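Local coordinates for protein paenibacillus xanthan lyase (Paenibacillus, PDB 6F2P) that catalyses the eliminative cleavage of the polysaccharide xanthan as a calcium-binding, multidomain enzyme of polysaccharide lyase family 8, at residues Tyr324-Asp329 with Gln348-Ser353; Ala295-Met300 with Asp331-Lys336; Ile691-Pro696 with Ile704-Asn709; Ser674-Ser679 with Gln698-Thr703; Ala162-Thr167 with Gln176-Ser181. All coordinates share one frame; numbering follows the deposited sequence.

Overall arrangement
Contacts 1, 2 and 5 lie in the helical N-terminal part of the chain, contacts 3 and 4 in the beta-sandwich. Contacts 1 and 2 adjoin: the loop between helices 312-328 and 340-351 supplies one calcium ion with Asp329 of contact 1 and Asp331 and Thr333 of contact 2, and Leu326 packs on Phe334 and Met300. Contact 5 builds another calcium site, its centre about 28 Å from that of contact 2. Contacts 3 and 4 also touch, since strands 678-684 and 688-694 are neighbours in one sheet. Contact 3 is wholly buried and almost wholly aliphatic; contact 4, partly buried, works mainly through water, with a calcium at its far end. In the partly buried helical contacts, aliphatic packing stands beside metal coordination.

Contact 1: residues Tyr324-Asp329 with Gln348-Ser353; sequences YWLLLD and QLVNDS. With CA (calcium ion), chain E.
Leu326 and Val350 carry this meeting of the C-terminal parts of helices 312-328 and 340-351, their side chains crossing at about a right angle. The tight part is small and wholly aliphatic: Val350 CG1 sits 3.7 Å from Leu326 CD1 and 3.8 Å from Leu326 CB, so a single methyl rests on both the root and the end of the leucine. In Val350 a chi1 of -47° places CG1 beside the backbone N and opposite the carbonyl carbon, on the side that faces helix 312-328. Leu349 adds a more distant touch, its CD2 lying 4.3 Å from Leu326 CD1. A branched side chain suits this place: Leu326 CD1 faces Val350 and Leu349, while Leu326 CD2 turns to the loop and approaches Phe334 CD2 at 3.6 Å.

On the loose side, exposed Leu327 leans toward the other helix, but its side chain comes no nearer than 4.7 Å. After helix 312-328 the chemistry turns ionic: Asp329 OD1 binds a calcium ion at 2.4 Å, while its OD2 accepts a hydrogen bond from Phe334 N. One carboxylate thus holds both the metal and the backbone of the loop that follows. Behind the contact, Trp325 and Leu326 lean on helix 292-307 through Met300, and Leu349 continues the packing of helix 340-351 along Lys319 and Val322 of helix 312-328.

Contact 2: residues Ala295-Met300 with Asp331-Lys336; sequences AAVTVM and DKTFLK. With CA (calcium ion), chain E.
A chi1 of -179° sets CG of Phe334 opposite its own backbone N and swings the ring onto Val297 and Met300 of helix 292-307, in the helical domain of this family 8 lyase. The bend of Met300 at chi3 (56°) brings its CE to 4.1 Å from Phe334 CD1. Its sulfur, beside the ring, makes a Met-aromatic contact: Met300 SD lies 5.5 Å from the centroid of the Phe334 ring in an oblique approach, while Met300 CB comes within 4.0 Å of Phe334 CE1. Val297 works with both branches: CG1 lies 3.8 Å from Phe334 CD1, and CG2 reaches Phe334 CA and the methyl of Thr333. The backbone O of Val297 stands at the ring edge, in its plane.

Cut back to alanine, Val297 would probably open a gap beside the Phe334 ring and the Thr333 methyl, so that the ring is held less firmly on that side. Thr333 suits a junction of this kind because its two branches differ: CG2 packs on the helix and the hydroxyl turns to calcium. Asp331, Thr333 and Asp329 bind the ion with three waters. Asp331 OD1 and Thr333 OG1 each lie 2.3 Å from the calcium, and a metal-bound water donates to Asp331 OD2 at 3.2 Å.

Contact 3: residues Ile691-Pro696 with Ile704-Asn709; sequences ISVSDP and IYIDVN
Ile704 meets Asp695 at the aspartate's stem, not at its flat carboxylate: Ile704 CD1 lies 4.1 Å from Asp695 CB. The carboxylate is engaged elsewhere, OD1 with the hydroxyl of Thr697 and OD2 with the backbone N of Asn700, so it pins the following loop while its CB closes the end of an apolar layer. No ring of these two strands enters the interface; Tyr705 takes no part, its hydroxyl being hydrogen-bonded to Asp812.

What remains is beta-branched aliphatic packing, well suited to extended strands whose alternate residues face inward. Val693 CG2 approaches Ile706 CG1 at 4.2 Å, and Val693 CG1 stands 4.4 Å from Ile704 CD1. At the other end Ile691 CD1 reaches Val708 CG2 at 3.7 Å, the two side chains sliding past each other in opposite directions. A chi1 of -59° puts CG1 of Ile691 opposite the carbonyl carbon, and from there its CD1 extends to the valine.

The strand axes stay 9.5 Å apart and run nearly antiparallel, at 155°, the spacing of facing sheets in a beta-sandwich. Strand 688-694 lies between strands 678-684 and 744-750 of one sheet, strand 703-708 between strands 672-674 and 731-736 of the other, whose Phe733 also touches Ile691 and Ile706.

Contact 4: residues Ser674-Ser679 with Gln698-Thr703; sequences SNRKAS and QSNVGT. With CA (calcium ion), chain J.
Arg676 lies against Asn700 and Thr703 where two loops of the beta-sandwich domain meet, one of them an Asx turn made by Asn700. Along 674-679, Ser674 comes first: its OG donates to Arg676 O at 2.7 Å, on a lone pair, tying down the bend. Asn675 then reaches across, its ND2 donating a hydrogen bond to a water that also bonds Thr703 OG1, a hydroxyl shared with Ser872; its OD1 receives Tyr705 N.

Arg676 follows, bent at chi2 (-68°), with CG 3.5 Å from Thr703 O. Its NH1 returns to Asn675 O at 2.7 Å, above the carbonyl plane. NE donates to a second water, which in turn donates hydrogen bonds to Asn700 OD1 and Thr703 O. A long side chain with several N-H donors suits a contact bridged by water. Arg676 crosses Asn700 at about a right angle, guanidinium and amide planes 26° apart. Lys677 O is joined by a third water to Asn700 ND2, which also donates to Thr703 O at 3.3 Å from above the carbonyl plane.

With a leucine in place of Asn700, Gly702 N is likely to lose its Asx-turn acceptor and two bridging waters one partner each, letting the turn open. Within that turn, Asn700 OD1 accepts from Gly702 N at 2.9 Å.

Contact 5: residues Ala162-Thr167 with Gln176-Ser181; sequences ASVTMT and QVIAIS. With CA (calcium ion), chain F.
Ile178 CD1 rests against the backbone of the loop 162-167, 3.5 Å from Ser163 C and 4.2 Å from Ala162 C. Val164 adds the side-chain touch, its CG2 lying 3.8 Å from Ile178 CD1. A chi1 of -77° sets CG1 of Ile178 opposite the carbonyl carbon, from where the long branch reaches the loop; an isoleucine suits the place because that branch puts one methyl against three loop residues.

One layer out, the peptide on which that methyl rests is a metal ligand: Ser163 O binds a calcium ion at 2.4 Å. Four waters join it, one also bonded to Ser163 OG at 2.9 Å and another to Thr165 OG1. Gln161 and Glu174 complete the site, and the Glu174 carboxylate also receives Thr165 N and Met166 N, fastening the loop to helix 168-184. On the buried side of that helix Val177 packs on Ile157 of helix 147-160 and Pro131 of helix 123-141.

Contact 1: residues Tyr324-Asp329 with Gln348-Ser353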
# COMPACT_ATOMS: atom_id res chain seq x y z
N TYR A 324 -16.68 17.48 17.87
CA TYR A 324 -15.45 18.21 17.52
C TYR A 324 -15.60 18.96 16.21
O TYR A 324 -15.35 20.16 16.15
CB TYR A 324 -14.27 17.24 17.42
CG TYR A 324 -12.95 17.88 17.01
CD1 TYR A 324 -12.30 18.78 17.84
CD2 TYR A 324 -12.35 17.56 15.80
CE1 TYR A 324 -11.09 19.36 17.47
CE2 TYR A 324 -11.14 18.14 15.42
CZ TYR A 324 -10.52 19.03 16.26
OH TYR A 324 -9.32 19.62 15.91
N TRP A 325 -16.02 18.24 15.18
CA TRP A 325 -16.18 18.83 13.86
C TRP A 325 -17.30 19.87 13.79
O TRP A 325 -17.22 20.84 13.03
CB TRP A 325 -16.42 17.74 12.82
CG TRP A 325 -15.26 16.82 12.62
CD1 TRP A 325 -13.93 17.14 12.64
CD2 TRP A 325 -15.33 15.40 12.35
NE1 TRP A 325 -13.17 16.01 12.41
CE2 TRP A 325 -14.00 14.94 12.24
CE3 TRP A 325 -16.38 14.49 12.21
CZ2 TRP A 325 -13.70 13.60 11.98
CZ3 TRP A 325 -16.08 13.16 11.96
CH2 TRP A 325 -14.76 12.73 11.84
N LEU A 326 -18.37 19.66 14.56
CA LEU A 326 -19.51 20.57 14.51
C LEU A 326 -19.17 21.88 15.19
O LEU A 326 -19.58 22.95 14.74
CB LEU A 326 -20.73 19.96 15.19
CG LEU A 326 -21.47 18.87 14.41
CD1 LEU A 326 -22.48 18.17 15.31
CD2 LEU A 326 -22.16 19.49 13.21
N LEU A 327 -18.39 21.80 16.26
CA LEU A 327 -17.94 22.97 17.00
C LEU A 327 -17.01 23.83 16.14
O LEU A 327 -16.90 25.05 16.33
CB LEU A 327 -17.23 22.54 18.28
CG LEU A 327 -18.13 21.90 19.34
CD1 LEU A 327 -17.30 21.19 20.38
CD2 LEU A 327 -19.01 22.95 19.99
N LEU A 328 -16.32 23.19 15.21
CA LEU A 328 -15.40 23.90 14.33
C LEU A 328 -16.17 24.57 13.21
O LEU A 328 -15.69 25.54 12.63
CB LEU A 328 -14.36 22.95 13.76
CG LEU A 328 -13.35 22.43 14.78
CD1 LEU A 328 -12.48 21.35 14.18
CD2 LEU A 328 -12.48 23.56 15.28
N ASP A 329 -17.36 24.05 12.92
CA ASP A 329 -18.15 24.48 11.78
C ASP A 329 -18.90 25.79 12.06
O ASP A 329 -20.14 25.83 12.06
CB ASP A 329 -19.12 23.38 11.36
CG ASP A 329 -19.62 23.55 9.94
OD1 ASP A 329 -19.07 24.41 9.22
OD2 ASP A 329 -20.56 22.81 9.54
N GLN A 348 -28.59 18.48 19.46
CA GLN A 348 -28.71 17.80 20.74
C GLN A 348 -27.32 17.39 21.21
O GLN A 348 -26.97 17.52 22.38
CB GLN A 348 -29.61 16.57 20.58
CG GLN A 348 -30.07 15.94 21.88
CD GLN A 348 -29.01 15.06 22.52
OE1 GLN A 348 -29.02 14.83 23.73
NE2 GLN A 348 -28.09 14.54 21.71
N LEU A 349 -26.54 16.92 20.25
CA LEU A 349 -25.18 16.47 20.48
C LEU A 349 -24.23 17.59 20.94
O LEU A 349 -23.45 17.39 21.86
CB LEU A 349 -24.65 15.82 19.21
CG LEU A 349 -23.21 15.35 19.18
CD1 LEU A 349 -22.99 14.36 20.29
CD2 LEU A 349 -22.96 14.73 17.83
N VAL A 350 -24.29 18.75 20.31
CA VAL A 350 -23.40 19.84 20.72
C VAL A 350 -23.87 20.53 22.00
O VAL A 350 -23.13 21.31 22.59
CB VAL A 350 -23.23 20.90 19.62
CG1 VAL A 350 -22.96 20.24 18.29
CG2 VAL A 350 -24.46 21.75 19.53
N ASN A 351 -25.09 20.24 22.41
CA ASN A 351 -25.65 20.84 23.61
C ASN A 351 -25.54 19.91 24.81
O ASN A 351 -25.75 20.31 25.96
CB ASN A 351 -27.11 21.24 23.37
CG ASN A 351 -27.23 22.47 22.51
OD1 ASN A 351 -26.47 23.42 22.67
ND2 ASN A 351 -28.19 22.45 21.58
N ASP A 352 -25.20 18.66 24.52
CA ASP A 352 -25.03 17.64 25.54
C ASP A 352 -23.63 17.76 26.15
O ASP A 352 -22.63 17.48 25.50
CB ASP A 352 -25.22 16.27 24.89
CG ASP A 352 -25.24 15.13 25.90
OD1 ASP A 352 -24.68 15.28 27.00
OD2 ASP A 352 -25.82 14.08 25.56
N SER A 353 -23.58 18.16 27.42
CA SER A 353 -22.30 18.33 28.12
C SER A 353 -21.69 17.00 28.54
O SER A 353 -20.49 16.93 28.82
CB SER A 353 -22.47 19.23 29.34
OG SER A 353 -23.50 18.74 30.17
CA CA E . -17.63 25.14 7.39
O HOH W 1 -16.21 25.29 9.32
O HOH W 2 -17.05 22.84 7.26
O HOH W 3 -16.35 26.12 5.15

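Contact 2: residues Ala295-Met300 with Asp331-Lys336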
# COMPACT_ATOMS: atom_id res chain seq x y z
N ALA A 295 -18.55 17.81 0.97
CA ALA A 295 -18.44 16.37 0.80
C ALA A 295 -18.39 15.66 2.13
O ALA A 295 -18.75 14.48 2.24
CB ALA A 295 -17.20 16.02 -0.02
N ALA A 296 -17.94 16.37 3.15
CA ALA A 296 -17.78 15.81 4.49
C ALA A 296 -19.12 15.58 5.17
O ALA A 296 -19.23 14.75 6.09
CB ALA A 296 -16.92 16.74 5.33
N VAL A 297 -20.12 16.33 4.73
CA VAL A 297 -21.41 16.35 5.41
C VAL A 297 -22.12 15.00 5.46
O VAL A 297 -22.62 14.60 6.52
CB VAL A 297 -22.34 17.44 4.81
CG1 VAL A 297 -23.75 17.26 5.34
CG2 VAL A 297 -21.82 18.83 5.16
N THR A 298 -22.14 14.28 4.35
CA THR A 298 -22.78 12.97 4.29
C THR A 298 -22.11 11.98 5.24
O THR A 298 -22.77 11.11 5.83
CB THR A 298 -22.79 12.40 2.84
OG1 THR A 298 -23.36 11.09 2.85
CG2 THR A 298 -21.38 12.32 2.28
N VAL A 299 -20.80 12.12 5.42
CA VAL A 299 -20.06 11.23 6.29
C VAL A 299 -20.37 11.52 7.76
O VAL A 299 -20.62 10.61 8.55
CB VAL A 299 -18.54 11.33 6.06
CG1 VAL A 299 -17.81 10.44 7.03
CG2 VAL A 299 -18.20 10.96 4.63
N MET A 300 -20.34 12.81 8.11
CA MET A 300 -20.71 13.23 9.46
C MET A 300 -22.12 12.75 9.79
O MET A 300 -22.39 12.31 10.91
CB MET A 300 -20.61 14.74 9.62
CG MET A 300 -19.19 15.26 9.48
SD MET A 300 -19.05 17.06 9.45
CE MET A 300 -19.83 17.54 10.98
N ASP A 331 -19.50 28.38 10.35
CA ASP A 331 -20.42 28.87 9.32
C ASP A 331 -21.52 27.86 9.01
O ASP A 331 -22.19 27.97 7.98
CB ASP A 331 -19.66 29.25 8.05
CG ASP A 331 -18.95 28.07 7.41
OD1 ASP A 331 -18.81 27.03 8.09
OD2 ASP A 331 -18.53 28.19 6.24
N LYS A 332 -21.68 26.87 9.89
CA LYS A 332 -22.79 25.92 9.81
C LYS A 332 -22.96 25.19 8.47
O LYS A 332 -24.08 24.97 8.00
CB LYS A 332 -24.10 26.60 10.24
CG LYS A 332 -24.06 27.11 11.67
CD LYS A 332 -25.37 27.74 12.09
CE LYS A 332 -25.34 28.07 13.57
NZ LYS A 332 -26.60 28.71 14.02
N THR A 333 -21.83 24.81 7.87
CA THR A 333 -21.84 23.98 6.67
C THR A 333 -22.77 22.78 6.85
O THR A 333 -23.65 22.56 6.02
CB THR A 333 -20.41 23.47 6.33
OG1 THR A 333 -19.53 24.58 6.17
CG2 THR A 333 -20.43 22.64 5.06
N PHE A 334 -22.58 22.04 7.94
CA PHE A 334 -23.42 20.87 8.23
C PHE A 334 -24.90 21.23 8.47
O PHE A 334 -25.78 20.71 7.78
CB PHE A 334 -22.87 20.07 9.41
CG PHE A 334 -23.69 18.83 9.74
CD1 PHE A 334 -23.44 17.64 9.09
CD2 PHE A 334 -24.69 18.87 10.68
CE1 PHE A 334 -24.19 16.51 9.38
CE2 PHE A 334 -25.44 17.75 10.97
CZ PHE A 334 -25.19 16.58 10.32
N LEU A 335 -25.15 22.11 9.44
CA LEU A 335 -26.53 22.45 9.84
C LEU A 335 -27.37 23.03 8.71
O LEU A 335 -28.58 22.80 8.64
CB LEU A 335 -26.55 23.39 11.05
CG LEU A 335 -26.08 22.71 12.34
CD1 LEU A 335 -25.80 23.72 13.43
CD2 LEU A 335 -27.10 21.69 12.82
N LYS A 336 -26.73 23.75 7.80
CA LYS A 336 -27.45 24.36 6.68
C LYS A 336 -27.67 23.39 5.53
O LYS A 336 -28.34 23.73 4.55
CB LYS A 336 -26.69 25.58 6.17
CG LYS A 336 -26.72 26.77 7.10
CD LYS A 336 -25.54 27.68 6.84
CE LYS A 336 -25.78 29.07 7.38
NZ LYS A 336 -26.83 29.77 6.59
CA CA E . -17.63 25.14 7.39
O HOH W 3 -16.35 26.12 5.15
O HOH W 2 -17.05 22.84 7.26
O HOH W 1 -16.21 25.29 9.32

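Contact 3: residues Ile691-Pro696 with Ile704-Asn709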
# COMPACT_ATOMS: atom_id res chain seq x y z
N ILE A 691 12.81 -1.47 14.17
CA ILE A 691 12.84 -1.33 12.72
C ILE A 691 11.50 -1.71 12.09
O ILE A 691 10.91 -2.74 12.43
CB ILE A 691 13.95 -2.18 12.11
CG1 ILE A 691 15.30 -1.77 12.67
CG2 ILE A 691 13.94 -2.04 10.58
CD1 ILE A 691 16.01 -2.89 13.40
N SER A 692 11.02 -0.88 11.18
CA SER A 692 9.80 -1.18 10.44
C SER A 692 10.12 -1.36 8.97
O SER A 692 10.81 -0.53 8.37
CB SER A 692 8.78 -0.06 10.62
OG SER A 692 7.54 -0.39 10.02
N VAL A 693 9.64 -2.46 8.38
CA VAL A 693 9.93 -2.77 6.98
C VAL A 693 8.67 -3.07 6.18
O VAL A 693 7.75 -3.72 6.69
CB VAL A 693 10.85 -4.00 6.88
CG1 VAL A 693 11.34 -4.19 5.44
CG2 VAL A 693 12.01 -3.86 7.83
N SER A 694 8.62 -2.63 4.93
CA SER A 694 7.53 -3.01 4.04
C SER A 694 8.05 -3.16 2.63
O SER A 694 9.08 -2.59 2.28
CB SER A 694 6.42 -1.96 4.07
OG SER A 694 6.80 -0.82 3.32
N ASP A 695 7.33 -3.93 1.82
CA ASP A 695 7.61 -4.06 0.40
C ASP A 695 6.59 -3.23 -0.39
O ASP A 695 5.47 -3.67 -0.64
CB ASP A 695 7.52 -5.52 -0.02
CG ASP A 695 7.45 -5.70 -1.51
OD1 ASP A 695 8.16 -4.95 -2.23
OD2 ASP A 695 6.68 -6.57 -1.97
N PRO A 696 6.98 -2.00 -0.77
CA PRO A 696 6.01 -1.11 -1.41
C PRO A 696 5.63 -1.59 -2.79
O PRO A 696 4.60 -1.14 -3.30
CB PRO A 696 6.77 0.22 -1.52
CG PRO A 696 7.90 0.10 -0.57
CD PRO A 696 8.27 -1.35 -0.54
N ILE A 704 12.97 -10.18 2.33
CA ILE A 704 13.84 -9.03 2.36
C ILE A 704 14.80 -9.19 3.53
O ILE A 704 14.37 -9.28 4.68
CB ILE A 704 13.07 -7.73 2.56
CG1 ILE A 704 12.15 -7.45 1.37
CG2 ILE A 704 14.05 -6.57 2.78
CD1 ILE A 704 11.19 -6.27 1.60
N TYR A 705 16.09 -9.24 3.23
CA TYR A 705 17.11 -9.28 4.27
C TYR A 705 17.51 -7.87 4.67
O TYR A 705 17.76 -7.01 3.82
CB TYR A 705 18.33 -10.05 3.79
CG TYR A 705 18.22 -11.55 3.86
CD1 TYR A 705 17.18 -12.23 3.23
CD2 TYR A 705 19.17 -12.31 4.55
CE1 TYR A 705 17.09 -13.61 3.29
CE2 TYR A 705 19.08 -13.68 4.61
CZ TYR A 705 18.04 -14.33 3.98
OH TYR A 705 17.94 -15.70 4.04
N ILE A 706 17.57 -7.63 5.98
CA ILE A 706 17.97 -6.34 6.50
C ILE A 706 19.12 -6.51 7.51
O ILE A 706 19.07 -7.37 8.40
CB ILE A 706 16.78 -5.66 7.21
CG1 ILE A 706 15.62 -5.41 6.22
CG2 ILE A 706 17.21 -4.38 7.91
CD1 ILE A 706 15.82 -4.26 5.27
N ASP A 707 20.17 -5.71 7.35
CA ASP A 707 21.20 -5.62 8.37
C ASP A 707 21.12 -4.25 9.02
O ASP A 707 20.86 -3.25 8.35
CB ASP A 707 22.60 -5.82 7.76
CG ASP A 707 22.83 -7.25 7.28
OD1 ASP A 707 22.11 -8.16 7.73
OD2 ASP A 707 23.74 -7.46 6.44
N VAL A 708 21.34 -4.21 10.33
CA VAL A 708 21.47 -2.94 11.02
C VAL A 708 22.82 -2.88 11.73
O VAL A 708 23.11 -3.69 12.61
CB VAL A 708 20.33 -2.69 12.01
CG1 VAL A 708 20.55 -1.39 12.76
CG2 VAL A 708 19.01 -2.64 11.28
N ASN A 709 23.64 -1.92 11.33
CA ASN A 709 25.03 -1.82 11.77
C ASN A 709 25.17 -1.35 13.21
O ASN A 709 25.73 -0.29 13.48
CB ASN A 709 25.79 -0.88 10.83
CG ASN A 709 27.28 -1.10 10.87
OD1 ASN A 709 27.76 -1.95 11.62
ND2 ASN A 709 28.03 -0.36 10.06

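Contact 4: residues Ser674-Ser679 with Gln698-Thr703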
# COMPACT_ATOMS: atom_id res chain seq x y z
N SER A 674 19.77 -3.14 2.93
CA SER A 674 18.68 -3.94 2.38
C SER A 674 19.09 -4.55 1.06
O SER A 674 19.80 -3.92 0.27
CB SER A 674 17.42 -3.10 2.18
OG SER A 674 16.41 -3.84 1.50
N ASN A 675 18.65 -5.78 0.82
CA ASN A 675 18.97 -6.46 -0.43
C ASN A 675 17.80 -6.42 -1.40
O ASN A 675 17.85 -7.03 -2.46
CB ASN A 675 19.38 -7.92 -0.17
CG ASN A 675 18.20 -8.80 0.21
OD1 ASN A 675 17.21 -8.32 0.78
ND2 ASN A 675 18.30 -10.08 -0.09
N ARG A 676 16.74 -5.69 -1.04
CA ARG A 676 15.55 -5.60 -1.87
C ARG A 676 14.94 -4.20 -1.81
O ARG A 676 15.16 -3.47 -0.85
CB ARG A 676 14.50 -6.61 -1.42
CG ARG A 676 14.86 -8.08 -1.67
CD ARG A 676 14.87 -8.41 -3.16
NE ARG A 676 15.19 -9.82 -3.41
CZ ARG A 676 16.43 -10.31 -3.50
NH1 ARG A 676 17.49 -9.52 -3.36
NH2 ARG A 676 16.61 -11.61 -3.73
N LYS A 677 14.19 -3.83 -2.84
CA LYS A 677 13.35 -2.64 -2.77
C LYS A 677 12.56 -2.70 -1.47
O LYS A 677 12.00 -3.74 -1.12
CB LYS A 677 12.38 -2.58 -3.95
CG LYS A 677 13.05 -2.51 -5.30
CD LYS A 677 12.06 -2.75 -6.44
CE LYS A 677 12.76 -2.76 -7.78
NZ LYS A 677 11.79 -2.68 -8.90
N ALA A 678 12.53 -1.59 -0.73
CA ALA A 678 11.90 -1.60 0.58
C ALA A 678 11.70 -0.19 1.09
O ALA A 678 12.44 0.72 0.74
CB ALA A 678 12.76 -2.37 1.54
N SER A 679 10.70 -0.02 1.94
CA SER A 679 10.60 1.21 2.70
C SER A 679 10.87 0.84 4.15
O SER A 679 10.30 -0.12 4.68
CB SER A 679 9.21 1.82 2.53
OG SER A 679 9.15 3.08 3.16
N GLN A 698 4.75 -4.51 -3.49
CA GLN A 698 3.69 -5.50 -3.25
C GLN A 698 3.80 -6.71 -4.17
O GLN A 698 2.82 -7.43 -4.35
CB GLN A 698 2.30 -4.87 -3.37
CG GLN A 698 2.08 -3.63 -2.53
CD GLN A 698 0.62 -3.21 -2.46
OE1 GLN A 698 -0.27 -4.05 -2.48
NE2 GLN A 698 0.37 -1.91 -2.37
N SER A 699 4.97 -6.93 -4.75
CA SER A 699 5.13 -8.02 -5.71
C SER A 699 6.39 -8.86 -5.46
O SER A 699 6.78 -9.68 -6.29
CB SER A 699 5.08 -7.49 -7.15
OG SER A 699 6.14 -6.58 -7.40
N ASN A 700 7.00 -8.65 -4.30
CA ASN A 700 8.05 -9.52 -3.80
C ASN A 700 7.37 -10.71 -3.13
O ASN A 700 6.67 -10.54 -2.12
CB ASN A 700 8.89 -8.76 -2.79
CG ASN A 700 10.13 -9.53 -2.33
OD1 ASN A 700 10.23 -10.73 -2.52
ND2 ASN A 700 11.06 -8.82 -1.73
N VAL A 701 7.56 -11.91 -3.68
CA VAL A 701 6.94 -13.11 -3.11
C VAL A 701 7.92 -13.88 -2.23
O VAL A 701 7.59 -14.96 -1.73
CB VAL A 701 6.43 -14.07 -4.20
CG1 VAL A 701 5.44 -13.37 -5.10
CG2 VAL A 701 7.60 -14.60 -4.99
N GLY A 702 9.11 -13.33 -2.06
CA GLY A 702 10.14 -13.98 -1.26
C GLY A 702 10.43 -13.21 0.01
O GLY A 702 9.52 -12.89 0.77
N THR A 703 11.71 -12.90 0.22
CA THR A 703 12.14 -12.27 1.45
C THR A 703 12.81 -10.91 1.23
O THR A 703 13.18 -10.55 0.11
CB THR A 703 13.14 -13.17 2.23
OG1 THR A 703 14.22 -13.54 1.37
CG2 THR A 703 12.47 -14.43 2.74
CA CA J . -2.71 -4.59 -2.50
O HOH W 4 16.05 -11.86 -0.09
O HOH W 5 13.07 -11.27 -2.70
O HOH W 6 10.86 -5.86 -2.21
O HOH W 7 -4.60 -5.43 -4.29
O HOH W 8 -3.50 -2.43 -4.24
O HOH W 9 -1.28 -6.31 -4.18

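Contact 5: residues Ala162-Thr167 with Gln176-Ser181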
# COMPACT_ATOMS: atom_id res chain seq x y z
N ALA A 162 -37.42 -5.46 -8.97
CA ALA A 162 -37.97 -6.71 -8.44
C ALA A 162 -37.06 -7.45 -7.47
O ALA A 162 -37.54 -8.06 -6.53
CB ALA A 162 -38.36 -7.64 -9.58
N SER A 163 -35.76 -7.41 -7.72
CA SER A 163 -34.81 -8.15 -6.90
C SER A 163 -33.45 -7.47 -6.88
O SER A 163 -33.19 -6.57 -7.67
CB SER A 163 -34.64 -9.56 -7.45
OG SER A 163 -34.02 -9.51 -8.72
N VAL A 164 -32.59 -7.92 -5.98
CA VAL A 164 -31.22 -7.43 -5.91
C VAL A 164 -30.32 -8.30 -6.76
O VAL A 164 -30.20 -9.49 -6.52
CB VAL A 164 -30.70 -7.51 -4.48
CG1 VAL A 164 -29.25 -7.06 -4.43
CG2 VAL A 164 -31.57 -6.69 -3.54
N THR A 165 -29.68 -7.72 -7.78
CA THR A 165 -28.79 -8.51 -8.63
C THR A 165 -27.47 -7.79 -8.94
O THR A 165 -26.52 -8.41 -9.43
CB THR A 165 -29.43 -8.86 -9.99
OG1 THR A 165 -29.41 -7.70 -10.84
CG2 THR A 165 -30.85 -9.37 -9.81
N MET A 166 -27.42 -6.50 -8.66
CA MET A 166 -26.31 -5.68 -9.11
C MET A 166 -25.19 -5.61 -8.09
O MET A 166 -25.21 -6.33 -7.09
CB MET A 166 -26.82 -4.29 -9.48
CG MET A 166 -27.96 -4.36 -10.46
SD MET A 166 -28.57 -2.75 -10.97
CE MET A 166 -29.19 -3.18 -12.59
N THR A 167 -24.22 -4.73 -8.35
CA THR A 167 -23.03 -4.64 -7.50
C THR A 167 -22.87 -3.23 -6.97
O THR A 167 -23.53 -2.31 -7.45
CB THR A 167 -21.76 -5.00 -8.27
OG1 THR A 167 -21.50 -4.01 -9.27
CG2 THR A 167 -21.89 -6.35 -8.94
N GLN A 176 -32.13 -0.58 -0.70
CA GLN A 176 -32.96 0.47 -0.11
C GLN A 176 -34.36 0.52 -0.72
O GLN A 176 -35.35 0.56 -0.00
CB GLN A 176 -32.30 1.85 -0.24
CG GLN A 176 -31.08 2.06 0.64
CD GLN A 176 -30.37 3.38 0.37
OE1 GLN A 176 -30.15 4.18 1.29
NE2 GLN A 176 -30.00 3.62 -0.89
N VAL A 177 -34.43 0.50 -2.05
CA VAL A 177 -35.68 0.61 -2.76
C VAL A 177 -36.57 -0.55 -2.40
O VAL A 177 -37.76 -0.39 -2.10
CB VAL A 177 -35.46 0.64 -4.28
CG1 VAL A 177 -36.72 0.27 -5.00
CG2 VAL A 177 -34.99 2.02 -4.72
N ILE A 178 -35.97 -1.74 -2.41
CA ILE A 178 -36.71 -2.95 -2.10
C ILE A 178 -37.17 -2.98 -0.64
O ILE A 178 -38.32 -3.31 -0.35
CB ILE A 178 -35.88 -4.19 -2.46
CG1 ILE A 178 -35.93 -4.39 -3.97
CG2 ILE A 178 -36.40 -5.41 -1.74
CD1 ILE A 178 -34.99 -5.43 -4.48
N ALA A 179 -36.29 -2.59 0.27
CA ALA A 179 -36.63 -2.54 1.68
C ALA A 179 -37.75 -1.54 1.96
O ALA A 179 -38.68 -1.84 2.69
CB ALA A 179 -35.41 -2.20 2.50
N ILE A 180 -37.66 -0.36 1.38
CA ILE A 180 -38.64 0.66 1.73
C ILE A 180 -40.00 0.34 1.11
O ILE A 180 -41.03 0.50 1.76
CB ILE A 180 -38.18 2.08 1.38
CG1 ILE A 180 -36.84 2.39 2.06
CG2 ILE A 180 -39.25 3.11 1.81
CD1 ILE A 180 -36.76 1.91 3.47
N SER A 181 -40.01 -0.14 -0.13
CA SER A 181 -41.27 -0.55 -0.72
C SER A 181 -41.91 -1.67 0.11
O SER A 181 -43.11 -1.65 0.37
CB SER A 181 -41.14 -0.91 -2.21
OG SER A 181 -40.13 -1.87 -2.46
CA CA F . -32.90 -5.08 -9.48
O HOH W 10 -34.22 -7.02 -10.21
O HOH W 11 -31.84 -5.99 -11.32
O HOH W 12 -31.72 -3.03 -10.44
O HOH W 13 -34.24 -4.36 -11.41